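Local coordinates for protein alpha-pyrone synthesis polyketide synthase-like Pks18 (PDB 1TED) that probably synthesises tri- and tetraketide alpha-pyrones, extending medium- and long-chain aliphatic acyl-CoA starters with malonyl-CoA as a type III polyketide synthase, at residues A[133-144]-A[195-205]; A[172-180]-A[346-354]. All blocks are in the same frame, centred on the assembly; numbering follows the deposited sequence.

Contact 1: residues A[133-144]-A[195-205]; sequences AEIGLLVLATST and MKALVVCIELC. With MYR (myristic acid), chain E.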
loop_
_atom_site.group_PDB
_atom_site.type_symbol
_atom_site.label_atom_id
_atom_site.label_comp_id
_atom_site.label_asym_id
_atom_site.label_seq_id
_atom_site.Cartn_x
_atom_site.Cartn_y
_atom_site.Cartn_z
ATOM N N ALA A 133 12.756 -9.907 17.923
ATOM C CA ALA A 133 11.610 -10.801 17.843
ATOM C C ALA A 133 10.300 -10.113 18.216
ATOM O O ALA A 133 9.225 -10.592 17.866
ATOM C CB ALA A 133 11.832 -12.004 18.755
ATOM N N GLU A 134 10.390 -8.994 18.929
ATOM C CA GLU A 134 9.201 -8.272 19.369
ATOM C C GLU A 134 8.560 -7.383 18.317
ATOM O O GLU A 134 7.418 -6.957 18.470
ATOM C CB GLU A 134 9.533 -7.436 20.597
ATOM C CG GLU A 134 10.062 -8.256 21.733
ATOM C CD GLU A 134 10.502 -7.398 22.887
ATOM O OE1 GLU A 134 9.626 -6.790 23.544
ATOM O OE2 GLU A 134 11.727 -7.326 23.129
ATOM N N ILE A 135 9.302 -7.100 17.254
ATOM C CA ILE A 135 8.808 -6.266 16.169
ATOM C C ILE A 135 8.137 -7.138 15.122
ATOM O O ILE A 135 8.811 -7.719 14.281
ATOM C CB ILE A 135 9.958 -5.498 15.518
ATOM C CG1 ILE A 135 10.647 -4.633 16.577
ATOM C CG2 ILE A 135 9.438 -4.655 14.378
ATOM C CD1 ILE A 135 11.798 -3.813 16.043
ATOM N N GLY A 136 6.808 -7.212 15.169
ATOM C CA GLY A 136 6.067 -8.040 14.226
ATOM C C GLY A 136 5.477 -7.412 12.966
ATOM O O GLY A 136 4.934 -8.129 12.119
ATOM N N LEU A 137 5.572 -6.096 12.823
ATOM C CA LEU A 137 5.021 -5.426 11.643
ATOM C C LEU A 137 5.849 -4.218 11.224
ATOM O O LEU A 137 6.324 -3.442 12.050
ATOM C CB LEU A 137 3.572 -4.976 11.912
ATOM C CG LEU A 137 2.802 -4.192 10.841
ATOM C CD1 LEU A 137 2.646 -5.024 9.576
ATOM C CD2 LEU A 137 1.427 -3.815 11.380
ATOM N N LEU A 138 6.009 -4.077 9.920
ATOM C CA LEU A 138 6.753 -2.977 9.342
ATOM C C LEU A 138 5.872 -2.363 8.268
ATOM O O LEU A 138 5.560 -3.025 7.273
ATOM C CB LEU A 138 8.046 -3.489 8.707
ATOM C CG LEU A 138 8.696 -2.578 7.664
ATOM C CD1 LEU A 138 9.018 -1.235 8.269
ATOM C CD2 LEU A 138 9.960 -3.225 7.152
ATOM N N VAL A 139 5.450 -1.117 8.471
ATOM C CA VAL A 139 4.617 -0.450 7.470
ATOM C C VAL A 139 5.449 0.616 6.781
ATOM O O VAL A 139 6.038 1.497 7.423
ATOM C CB VAL A 139 3.356 0.197 8.092
ATOM C CG1 VAL A 139 2.482 0.800 6.994
ATOM C CG2 VAL A 139 2.573 -0.838 8.869
ATOM N N LEU A 140 5.501 0.533 5.463
ATOM C CA LEU A 140 6.280 1.482 4.686
ATOM C C LEU A 140 5.361 2.281 3.765
ATOM O O LEU A 140 4.619 1.708 2.968
ATOM C CB LEU A 140 7.327 0.719 3.873
ATOM C CG LEU A 140 8.452 1.457 3.146
ATOM C CD1 LEU A 140 7.894 2.199 1.942
ATOM C CD2 LEU A 140 9.167 2.390 4.121
ATOM N N ALA A 141 5.409 3.606 3.888
ATOM C CA ALA A 141 4.592 4.469 3.050
ATOM C C ALA A 141 5.447 5.400 2.193
ATOM O O ALA A 141 6.480 5.914 2.647
ATOM C CB ALA A 141 3.641 5.285 3.908
ATOM N N THR A 142 4.996 5.610 0.955
ATOM C CA THR A 142 5.673 6.492 0.007
ATOM C C THR A 142 4.750 6.764 -1.165
ATOM O O THR A 142 3.827 5.994 -1.430
ATOM C CB THR A 142 6.944 5.847 -0.606
ATOM O OG1 THR A 142 7.680 5.165 0.414
ATOM C CG2 THR A 142 7.829 6.919 -1.243
ATOM N N SER A 143 5.020 7.853 -1.875
ATOM C CA SER A 143 4.265 8.214 -3.066
ATOM C C SER A 143 5.262 8.714 -4.106
ATOM O O SER A 143 4.879 9.248 -5.141
ATOM C CB SER A 143 3.235 9.300 -2.740
ATOM O OG SER A 143 2.177 8.763 -1.961
ATOM N N THR A 144 6.551 8.514 -3.832
ATOM C CA THR A 144 7.615 8.971 -4.730
ATOM C C THR A 144 8.611 7.895 -5.176
ATOM O O THR A 144 9.649 8.221 -5.746
ATOM C CB THR A 144 8.425 10.119 -4.074
ATOM O OG1 THR A 144 8.825 9.730 -2.751
ATOM C CG2 THR A 144 7.586 11.402 -3.999
ATOM N N MET A 195 3.436 -7.442 20.871
ATOM C CA MET A 195 4.335 -7.035 19.810
ATOM C C MET A 195 4.407 -5.536 19.562
ATOM O O MET A 195 3.632 -4.758 20.119
ATOM C CB MET A 195 3.928 -7.754 18.533
ATOM C CG MET A 195 3.729 -9.253 18.737
ATOM S SD MET A 195 5.284 -10.107 19.086
ATOM C CE MET A 195 5.898 -10.329 17.392
ATOM N N LYS A 196 5.360 -5.142 18.727
ATOM C CA LYS A 196 5.538 -3.743 18.366
ATOM C C LYS A 196 5.498 -3.654 16.857
ATOM O O LYS A 196 5.700 -4.652 16.148
ATOM C CB LYS A 196 6.883 -3.209 18.858
ATOM C CG LYS A 196 7.193 -3.534 20.304
ATOM C CD LYS A 196 6.195 -2.910 21.254
ATOM C CE LYS A 196 6.359 -3.497 22.646
ATOM N NZ LYS A 196 5.350 -2.964 23.583
ATOM N N ALA A 197 5.241 -2.450 16.365
ATOM C CA ALA A 197 5.185 -2.220 14.936
ATOM C C ALA A 197 6.086 -1.049 14.602
ATOM O O ALA A 197 6.204 -0.093 15.390
ATOM C CB ALA A 197 3.754 -1.929 14.509
ATOM N N LEU A 198 6.728 -1.145 13.441
ATOM C CA LEU A 198 7.621 -0.106 12.957
ATOM C C LEU A 198 6.968 0.538 11.738
ATOM O O LEU A 198 6.611 -0.156 10.776
ATOM C CB LEU A 198 8.984 -0.701 12.564
ATOM C CG LEU A 198 9.989 0.251 11.891
ATOM C CD1 LEU A 198 10.459 1.303 12.883
ATOM C CD2 LEU A 198 11.190 -0.526 11.381
ATOM N N VAL A 199 6.790 1.856 11.797
ATOM C CA VAL A 199 6.196 2.612 10.697
ATOM C C VAL A 199 7.260 3.511 10.079
ATOM O O VAL A 199 7.966 4.236 10.780
ATOM C CB VAL A 199 4.996 3.468 11.177
ATOM C CG1 VAL A 199 4.449 4.300 10.027
ATOM C CG2 VAL A 199 3.908 2.563 11.683
ATOM N N VAL A 200 7.376 3.460 8.758
ATOM C CA VAL A 200 8.384 4.246 8.073
ATOM C C VAL A 200 7.807 4.984 6.872
ATOM O O VAL A 200 7.237 4.376 5.965
ATOM C CB VAL A 200 9.570 3.331 7.617
ATOM C CG1 VAL A 200 10.627 4.138 6.901
ATOM C CG2 VAL A 200 10.188 2.639 8.822
ATOM N N CYS A 201 7.937 6.307 6.895
ATOM C CA CYS A 201 7.474 7.144 5.803
ATOM C C CYS A 201 8.742 7.732 5.189
ATOM O O CYS A 201 9.551 8.344 5.880
ATOM C CB CYS A 201 6.552 8.241 6.330
ATOM S SG CYS A 201 5.092 7.624 7.215
ATOM N N ILE A 202 8.923 7.518 3.894
ATOM C CA ILE A 202 10.111 7.996 3.199
ATOM C C ILE A 202 9.661 8.702 1.931
ATOM O O ILE A 202 8.957 8.130 1.097
ATOM C CB ILE A 202 11.053 6.808 2.849
ATOM C CG1 ILE A 202 12.205 7.280 1.959
ATOM C CG2 ILE A 202 10.261 5.698 2.178
ATOM C CD1 ILE A 202 13.322 7.981 2.709
ATOM N N GLU A 203 10.065 9.951 1.777
ATOM C CA GLU A 203 9.632 10.691 0.615
ATOM C C GLU A 203 10.804 11.382 -0.061
ATOM O O GLU A 203 11.505 12.200 0.544
ATOM C CB GLU A 203 8.554 11.689 1.045
ATOM C CG GLU A 203 7.310 11.705 0.164
ATOM C CD GLU A 203 6.470 10.427 0.224
ATOM O OE1 GLU A 203 5.864 10.147 1.283
ATOM O OE2 GLU A 203 6.407 9.712 -0.795
ATOM N N LEU A 204 11.020 11.021 -1.320
ATOM C CA LEU A 204 12.104 11.570 -2.121
ATOM C C LEU A 204 11.584 12.249 -3.376
ATOM O O LEU A 204 11.601 11.669 -4.466
ATOM C CB LEU A 204 13.080 10.459 -2.513
ATOM C CG LEU A 204 14.278 10.239 -1.591
ATOM C CD1 LEU A 204 13.834 10.230 -0.150
ATOM C CD2 LEU A 204 14.969 8.929 -1.970
ATOM N N CYS A 205 11.124 13.484 -3.213
ATOM C CA CYS A 205 10.596 14.264 -4.322
ATOM C C CYS A 205 11.684 14.686 -5.318
ATOM O O CYS A 205 11.486 14.593 -6.528
ATOM C CB CYS A 205 9.877 15.514 -3.786
ATOM S SG CYS A 205 8.429 15.190 -2.740
HETATM C C1 MYR E . 13.834 21.983 -7.077
HETATM O O1 MYR E . 14.670 22.492 -6.335
HETATM O O2 MYR E . 13.192 22.701 -7.846
HETATM C C2 MYR E . 13.591 20.473 -7.050
HETATM C C3 MYR E . 12.203 20.151 -6.492
HETATM C C4 MYR E . 11.969 18.639 -6.434
HETATM C C5 MYR E . 10.566 18.308 -5.920
HETATM C C6 MYR E . 9.466 18.783 -6.874
HETATM C C7 MYR E . 9.435 17.993 -8.186
HETATM C C8 MYR E . 9.005 16.539 -7.980
HETATM C C9 MYR E . 7.572 16.443 -7.453
HETATM C C10 MYR E . 7.213 14.994 -7.119
HETATM C C11 MYR E . 5.803 14.903 -6.532
HETATM C C12 MYR E . 5.460 13.463 -6.147
HETATM C C13 MYR E . 4.078 13.400 -5.492
HETATM C C14 MYR E . 3.735 11.972 -5.064
HETATM O O HOH W 1 2.857 9.190 0.470
#
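Leu140 and Val200 meet on one face of a parallel strand pair, Leu140 CD2 resting 3.6 Å from Val200 CG1. Two residues earlier on the same face, Leu138 and Leu198 run side by side in the same direction, with Leu138 CD1 3.9 Å from Leu198 CD2. Seven backbone hydrogen bonds join the two segments, among them a nearly straight one from Leu198 N to Leu137 O (2.7 Å, 175° at the hydrogen). Near the start, Gly136 is one residue more than strand 196-204 has between the pairs Ile135-Lys196 and Leu138-Leu198, a beta bulge. In this thiolase fold, strand 135-142 lies between strands 166-171 and 196-204, which helix 177-191 connects in a beta-alpha-beta crossover. Helix 102-125 packs on the Ile135 and Val200 face; helices 177-191 and 349-361 touch the face of Val139 and Cys201. Beyond the paired residues, Glu203 reaches across to residues 143 and 144, just past the end of strand 135-142. Its CB faces Val350, and Glu203 CG lies 3.8 Å from Thr144 OG1. The chain bends at chi2 (67°), bringing the carboxylate to Ser143 N. OE1 is hydrogen-bonded to Ser349 OG, while Glu203 OE2 takes Ser143 N on its syn lone pair at 2.6 Å; Thr144 OG1 reaches Glu203 OE2 (3.1 Å) from the anti side, tilted out of the carboxylate plane. Thr144 OG1 in turn accepts from Leu204 N (2.9 Å). With that hydroxyl set between the backbone N and carbonyl carbon (chi1 50°), Thr144 CG2 reaches myristic acid, 3.7 Å from its C12.

Contact 2: residues A[172-180]-A[346-354]; sequences FMGCAAAMN and NMLSVSLIF
Cys175, by similarity the nucleophile, meets Asn346 and Leu348 with its sulfur: Cys175 SG lies 3.9 Å from Asn346 ND2 and 4.1 Å from Leu348 CG. The thiol stands anti to its own carbonyl carbon (chi1 -61°), a rotation that sets it beside these two residues. Chalcone synthases work with a Cys-His-Asn triad, and the position of Asn346, next to this sulfur and against His313, is consistent with the Asn of that triad. Carbon-to-carbon packing continues into the helices. At their starts Ala177 CB packs on Ser349 CB at 3.8 Å. Further along, Ala178 CB is 4.0 Å from Ile353 CD1, and Met179, bent at chi2 and chi3, brings CE to 3.9 Å from Leu352 CD2, the two side chains crossing at about a right angle. A CA-H...O contact also crosses, from Ser349 CA to Cys175 O, 3.5 Å with 160° at the hydrogen; no hydrogen bond spans the segments. Conventional bonds instead shape the 346-354 segment. Asn346 OD1 accepts from Leu348 N in an Asx turn (2.9 Å), the donor standing above the amide plane, and Ser351 OG accepts from Met347 N (2.9 Å). Buried at the middle of the chain, the two segments lead into helices 177-191 and 349-361, the central pair of the thiolase fold. Ala178 and Ser349 face Cys201 of strand 196-204, Ile353 faces strand 226-236, Met179 lies on strand 382-390, and Met173 packs on Val168 of the second subunit.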
loop_
_atom_site.group_PDB
_atom_site.type_symbol
_atom_site.label_atom_id
_atom_site.label_comp_id
_atom_site.label_asym_id
_atom_site.label_seq_id
_atom_site.Cartn_x
_atom_site.Cartn_y
_atom_site.Cartn_z
ATOM N N PHE A 172 0.915 5.814 -2.835
ATOM C CA PHE A 172 -0.043 6.784 -3.361
ATOM C C PHE A 172 -1.200 7.241 -2.483
ATOM O O PHE A 172 -2.286 7.558 -2.988
ATOM C CB PHE A 172 -0.586 6.299 -4.712
ATOM C CG PHE A 172 0.140 6.881 -5.897
ATOM C CD1 PHE A 172 1.367 7.516 -5.733
ATOM C CD2 PHE A 172 -0.403 6.796 -7.175
ATOM C CE1 PHE A 172 2.043 8.064 -6.825
ATOM C CE2 PHE A 172 0.262 7.339 -8.272
ATOM C CZ PHE A 172 1.489 7.975 -8.095
ATOM N N MET A 173 -0.984 7.271 -1.172
ATOM C CA MET A 173 -2.013 7.775 -0.284
ATOM C C MET A 173 -1.569 9.195 0.089
ATOM O O MET A 173 -2.106 9.826 1.000
ATOM C CB MET A 173 -2.196 6.862 0.938
ATOM C CG MET A 173 -2.762 5.500 0.539
ATOM S SD MET A 173 -3.617 4.588 1.819
ATOM C CE MET A 173 -5.282 5.238 1.611
ATOM N N GLY A 174 -0.568 9.675 -0.641
ATOM C CA GLY A 174 -0.058 11.027 -0.465
ATOM C C GLY A 174 0.424 11.597 0.862
ATOM O O GLY A 174 1.033 10.917 1.691
ATOM N N CYS A 175 0.139 12.882 1.040
ATOM C CA CYS A 175 0.548 13.638 2.217
ATOM C C CYS A 175 -0.030 13.136 3.528
ATOM O O CYS A 175 0.514 13.427 4.591
ATOM C CB CYS A 175 0.194 15.130 2.040
ATOM S SG CYS A 175 1.006 15.963 0.641
ATOM N N ALA A 176 -1.119 12.376 3.458
ATOM C CA ALA A 176 -1.755 11.862 4.673
ATOM C C ALA A 176 -1.444 10.393 4.978
ATOM O O ALA A 176 -2.039 9.809 5.882
ATOM C CB ALA A 176 -3.277 12.067 4.589
ATOM N N ALA A 177 -0.497 9.813 4.247
ATOM C CA ALA A 177 -0.155 8.396 4.414
ATOM C C ALA A 177 0.378 7.976 5.793
ATOM O O ALA A 177 0.268 6.810 6.176
ATOM C CB ALA A 177 0.824 7.974 3.319
ATOM N N ALA A 178 0.955 8.906 6.542
ATOM C CA ALA A 178 1.458 8.551 7.858
ATOM C C ALA A 178 0.290 8.102 8.717
ATOM O O ALA A 178 0.452 7.227 9.564
ATOM C CB ALA A 178 2.162 9.731 8.505
ATOM N N MET A 179 -0.884 8.691 8.495
ATOM C CA MET A 179 -2.082 8.324 9.256
ATOM C C MET A 179 -2.634 6.940 8.888
ATOM O O MET A 179 -3.040 6.183 9.775
ATOM C CB MET A 179 -3.187 9.372 9.073
ATOM C CG MET A 179 -2.883 10.732 9.707
ATOM S SD MET A 179 -2.643 10.653 11.494
ATOM C CE MET A 179 -0.874 10.486 11.617
ATOM N N ASN A 180 -2.655 6.613 7.594
ATOM C CA ASN A 180 -3.150 5.309 7.136
ATOM C C ASN A 180 -2.190 4.240 7.655
ATOM O O ASN A 180 -2.609 3.175 8.116
ATOM C CB ASN A 180 -3.188 5.234 5.600
ATOM C CG ASN A 180 -4.108 6.278 4.975
ATOM O OD1 ASN A 180 -5.331 6.121 4.947
ATOM N ND2 ASN A 180 -3.517 7.355 4.471
ATOM N N ASN A 346 7.564 20.844 1.878
ATOM C CA ASN A 346 6.562 19.795 2.055
ATOM C C ASN A 346 7.164 18.448 1.689
ATOM O O ASN A 346 7.503 18.202 0.528
ATOM C CB ASN A 346 5.336 20.081 1.183
ATOM C CG ASN A 346 4.331 18.927 1.174
ATOM O OD1 ASN A 346 4.274 18.120 2.102
ATOM N ND2 ASN A 346 3.524 18.863 0.130
ATOM N N MET A 347 7.301 17.581 2.688
ATOM C CA MET A 347 7.878 16.259 2.477
ATOM C C MET A 347 6.793 15.194 2.477
ATOM O O MET A 347 7.013 14.059 2.892
ATOM C CB MET A 347 8.906 15.952 3.566
ATOM C CG MET A 347 9.995 16.999 3.720
ATOM S SD MET A 347 10.633 16.906 5.395
ATOM C CE MET A 347 12.263 17.288 5.154
ATOM N N LEU A 348 5.611 15.582 2.018
ATOM C CA LEU A 348 4.486 14.667 1.923
ATOM C C LEU A 348 4.151 13.968 3.251
ATOM O O LEU A 348 4.045 14.632 4.285
ATOM C CB LEU A 348 4.770 13.651 0.805
ATOM C CG LEU A 348 4.510 14.140 -0.632
ATOM C CD1 LEU A 348 4.921 15.579 -0.796
ATOM C CD2 LEU A 348 5.248 13.273 -1.626
ATOM N N SER A 349 3.993 12.644 3.221
ATOM C CA SER A 349 3.638 11.876 4.416
ATOM C C SER A 349 4.523 12.109 5.628
ATOM O O SER A 349 4.068 12.025 6.761
ATOM C CB SER A 349 3.627 10.381 4.097
ATOM O OG SER A 349 4.880 9.945 3.596
ATOM N N VAL A 350 5.788 12.411 5.380
ATOM C CA VAL A 350 6.761 12.621 6.440
ATOM C C VAL A 350 6.543 13.846 7.329
ATOM O O VAL A 350 6.813 13.800 8.533
ATOM C CB VAL A 350 8.175 12.733 5.826
ATOM C CG1 VAL A 350 9.192 13.063 6.900
ATOM C CG2 VAL A 350 8.528 11.442 5.100
ATOM N N SER A 351 6.055 14.934 6.732
ATOM C CA SER A 351 5.869 16.199 7.438
ATOM C C SER A 351 5.078 16.179 8.735
ATOM O O SER A 351 5.463 16.812 9.717
ATOM C CB SER A 351 5.279 17.230 6.484
ATOM O OG SER A 351 6.169 17.447 5.403
ATOM N N LEU A 352 3.976 15.453 8.753
ATOM C CA LEU A 352 3.179 15.391 9.958
ATOM C C LEU A 352 4.033 14.881 11.123
ATOM O O LEU A 352 3.921 15.369 12.242
ATOM C CB LEU A 352 1.971 14.479 9.715
ATOM C CG LEU A 352 0.702 14.736 10.526
ATOM C CD1 LEU A 352 0.379 16.219 10.530
ATOM C CD2 LEU A 352 -0.452 13.931 9.924
ATOM N N ILE A 353 4.915 13.921 10.861
ATOM C CA ILE A 353 5.741 13.381 11.942
ATOM C C ILE A 353 6.852 14.336 12.399
ATOM O O ILE A 353 7.242 14.317 13.563
ATOM C CB ILE A 353 6.305 11.990 11.558
ATOM C CG1 ILE A 353 5.138 11.012 11.370
ATOM C CG2 ILE A 353 7.215 11.464 12.650
ATOM C CD1 ILE A 353 5.523 9.696 10.754
ATOM N N PHE A 354 7.344 15.182 11.494
ATOM C CA PHE A 354 8.356 16.173 11.863
ATOM C C PHE A 354 7.663 17.141 12.811
ATOM O O PHE A 354 8.247 17.617 13.781
ATOM C CB PHE A 354 8.839 16.954 10.645
ATOM C CG PHE A 354 10.074 16.396 10.009
ATOM C CD1 PHE A 354 10.121 15.077 9.580
ATOM C CD2 PHE A 354 11.171 17.218 9.770
ATOM C CE1 PHE A 354 11.245 14.579 8.912
ATOM C CE2 PHE A 354 12.302 16.733 9.103
ATOM C CZ PHE A 354 12.336 15.406 8.670
#

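Along the chain, strand 135-142 comes first, followed by strand 166-171 and then the 172-180 segment that enters helix 177-191. The next strand, 196-204, returns to the first and closes contact 1 around a loop of 50 residues. Contact 2 opens inside that loop and closes 165 residues later at 346-354, so the two cross rather than nest. Contact 1 stays within the N-terminal half of the synthase, whereas contact 2 joins that half to the C-terminal one. They also meet directly, since Ser143 OG makes a weak hydrogen bond to Gly174 N, linking the loop just after strand 135-142 to the turn ahead of the nucleophile.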